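Local coordinates for Myo-inositol 2-dehydrogenase (Thermotoga maritima, PDB 3EZY), which catalyses the NAD(+)-dependent oxidation of myo-inositol to 2-keto-myo-inositol (scyllo-inosose), probably as part of a myo-inositol degradation pathway, at residues 8-13 with 37-42. Numbering follows the deposited sequence. Where two conformers were deposited one is given.
Sequences IGLGRI and EDRLRE
The backbone carbonyl of Leu-10 meets the guanidinium group of Arg-39 at its edge. Arg-39 NE donates a nearly straight hydrogen bond to Leu-10 O (3.0 Å, 160°) within the carbonyl plane, and the oxygen lies almost in the guanidinium plane. NH2 of Arg-39 adds a weak, more bent bond to Leu-10 O at 3.4 Å, so NE carries the bond and NH2 only supplements it; the same NH2 has its stronger partner in Thr-15 OG1 of helix 12-20. Arg-39 already points at the loop from its CB; chi1 of -172° sets CG opposite the backbone N, and with the bend at chi2 the aliphatic part lies beside Leu-10, whose CB is 4.2 Å from Arg-39 CG. Next to this polar pair, the buried leucines touch by their methyls, Leu-10 CD1 to Leu-40 CD1 at 4.3 Å, and both also pack on Ile-32 of strand 27-33. Gly-9 and Gly-11 flank Leu-10 in a GxGxxG pattern, consistent with the dinucleotide-binding turn of a Rossmann fold, here joined to helix 37-47, which follows the second strand. Replacing Arg-39 by an alanine is likely to leave Leu-10 O without either guanidinium donor and Thr-15 OG1 without its NH2 partner. Further out, Asp-34 OD2 accepts from Leu-10 N.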
loop_
_atom_site.group_PDB
_atom_site.type_symbol
_atom_site.label_atom_id
_atom_site.label_comp_id
_atom_site.label_asym_id
_atom_site.label_seq_id
_atom_site.Cartn_x
_atom_site.Cartn_y
_atom_site.Cartn_z
ATOM N N ILE A 8 -9.277 40.447 -9.534
ATOM C CA ILE A 8 -8.745 40.920 -10.799
ATOM C C ILE A 8 -8.113 39.768 -11.578
ATOM O O ILE A 8 -7.221 39.063 -11.067
ATOM C CB ILE A 8 -7.669 41.997 -10.582
ATOM C CG1 ILE A 8 -8.268 43.164 -9.809
ATOM C CG2 ILE A 8 -7.105 42.472 -11.923
ATOM C CD1 ILE A 8 -7.223 44.182 -9.390
ATOM N N GLY A 9 -8.560 39.562 -12.816
ATOM C CA GLY A 9 -7.981 38.497 -13.628
ATOM C C GLY A 9 -8.862 37.261 -13.526
ATOM O O GLY A 9 -8.969 36.638 -12.486
ATOM N N LEU A 10 -9.522 36.911 -14.621
ATOM C CA LEU A 10 -10.412 35.766 -14.593
ATOM C C LEU A 10 -9.844 34.656 -15.474
ATOM O O LEU A 10 -10.519 34.150 -16.367
ATOM C CB LEU A 10 -11.799 36.169 -15.056
ATOM C CG LEU A 10 -12.522 37.192 -14.195
ATOM C CD1 LEU A 10 -13.783 37.676 -14.969
ATOM C CD2 LEU A 10 -12.879 36.682 -12.808
ATOM N N GLY A 11 -8.575 34.342 -15.236
ATOM C CA GLY A 11 -7.923 33.231 -15.871
ATOM C C GLY A 11 -8.303 32.002 -15.064
ATOM O O GLY A 11 -9.239 31.997 -14.273
ATOM N N ARG A 12 -7.532 30.957 -15.245
ATOM C CA ARG A 12 -7.840 29.702 -14.635
ATOM C C ARG A 12 -7.909 29.867 -13.135
ATOM O O ARG A 12 -8.814 29.354 -12.489
ATOM C CB ARG A 12 -6.709 28.743 -14.985
ATOM C CG ARG A 12 -6.934 27.364 -14.477
ATOM C CD ARG A 12 -5.586 26.704 -14.477
ATOM N NE ARG A 12 -5.394 25.822 -15.598
ATOM C CZ ARG A 12 -4.216 25.284 -15.902
ATOM N NH1 ARG A 12 -3.121 25.604 -15.209
ATOM N NH2 ARG A 12 -4.127 24.453 -16.927
ATOM N N ILE A 13 -6.927 30.539 -12.553
ATOM C CA ILE A 13 -6.886 30.618 -11.070
ATOM C C ILE A 13 -7.815 31.686 -10.459
ATOM O O ILE A 13 -8.482 31.432 -9.438
ATOM C CB ILE A 13 -5.437 30.769 -10.555
ATOM C CG1 ILE A 13 -4.646 29.481 -10.887
ATOM C CG2 ILE A 13 -5.394 31.025 -9.027
ATOM C CD1 ILE A 13 -3.170 29.597 -10.605
ATOM N N GLU A 37 -13.534 41.650 -22.609
ATOM C CA GLU A 37 -14.902 42.095 -22.343
ATOM C C GLU A 37 -15.934 40.963 -22.289
ATOM O O GLU A 37 -16.825 40.980 -21.460
ATOM C CB GLU A 37 -15.345 43.194 -23.328
ATOM C CG GLU A 37 -14.838 44.620 -22.971
ATOM C CD GLU A 37 -15.865 45.730 -23.249
ATOM O OE1 GLU A 37 -16.495 45.712 -24.333
ATOM O OE2 GLU A 37 -16.043 46.621 -22.375
ATOM N N ASP A 38 -15.814 39.968 -23.170
ATOM C CA ASP A 38 -16.824 38.898 -23.150
ATOM C C ASP A 38 -16.655 37.962 -21.958
ATOM O O ASP A 38 -17.647 37.530 -21.365
ATOM C CB ASP A 38 -16.846 38.125 -24.461
ATOM C CG ASP A 38 -17.157 39.023 -25.639
ATOM O OD1 ASP A 38 -18.372 39.302 -25.888
ATOM O OD2 ASP A 38 -16.171 39.463 -26.296
ATOM N N ARG A 39 -15.402 37.682 -21.610
ATOM C CA ARG A 39 -15.058 36.977 -20.373
ATOM C C ARG A 39 -15.700 37.668 -19.159
ATOM O O ARG A 39 -16.453 37.050 -18.398
ATOM C CB ARG A 39 -13.534 36.928 -20.234
ATOM C CG ARG A 39 -13.002 36.044 -19.057
ATOM C CD ARG A 39 -13.358 34.575 -19.238
ATOM N NE ARG A 39 -12.972 33.775 -18.078
ATOM C CZ ARG A 39 -13.532 32.615 -17.744
ATOM N NH1 ARG A 39 -14.514 32.110 -18.501
ATOM N NH2 ARG A 39 -13.120 31.951 -16.648
ATOM N N LEU A 40 -15.409 38.959 -18.995
ATOM C CA LEU A 40 -16.031 39.776 -17.959
ATOM C C LEU A 40 -17.584 39.690 -17.950
ATOM O O LEU A 40 -18.190 39.411 -16.918
ATOM C CB LEU A 40 -15.607 41.217 -18.184
ATOM C CG LEU A 40 -15.876 42.191 -17.037
ATOM C CD1 LEU A 40 -15.205 41.621 -15.771
ATOM C CD2 LEU A 40 -15.303 43.550 -17.418
ATOM N N ARG A 41 -18.220 39.945 -19.107
ATOM C CA ARG A 41 -19.673 39.836 -19.266
ATOM C C ARG A 41 -20.188 38.479 -18.832
ATOM O O ARG A 41 -21.171 38.360 -18.075
ATOM C CB ARG A 41 -20.057 39.854 -20.755
ATOM C CG ARG A 41 -20.170 41.141 -21.444
ATOM C CD ARG A 41 -20.669 40.821 -22.861
ATOM N NE ARG A 41 -22.102 41.017 -23.004
ATOM C CZ ARG A 41 -22.703 41.315 -24.163
ATOM N NH1 ARG A 41 -21.990 41.440 -25.264
ATOM N NH2 ARG A 41 -24.015 41.514 -24.226
ATOM N N GLU A 42 -19.571 37.441 -19.386
ATOM C CA GLU A 42 -20.050 36.099 -19.104
ATOM C C GLU A 42 -19.929 35.730 -17.637
ATOM O O GLU A 42 -20.845 35.147 -17.069
ATOM C CB GLU A 42 -19.387 35.079 -20.026
ATOM C CG GLU A 42 -20.105 35.094 -21.381
ATOM C CD GLU A 42 -19.272 34.528 -22.522
ATOM O OE1 GLU A 42 -18.195 33.933 -22.253
ATOM O OE2 GLU A 42 -19.708 34.671 -23.688
#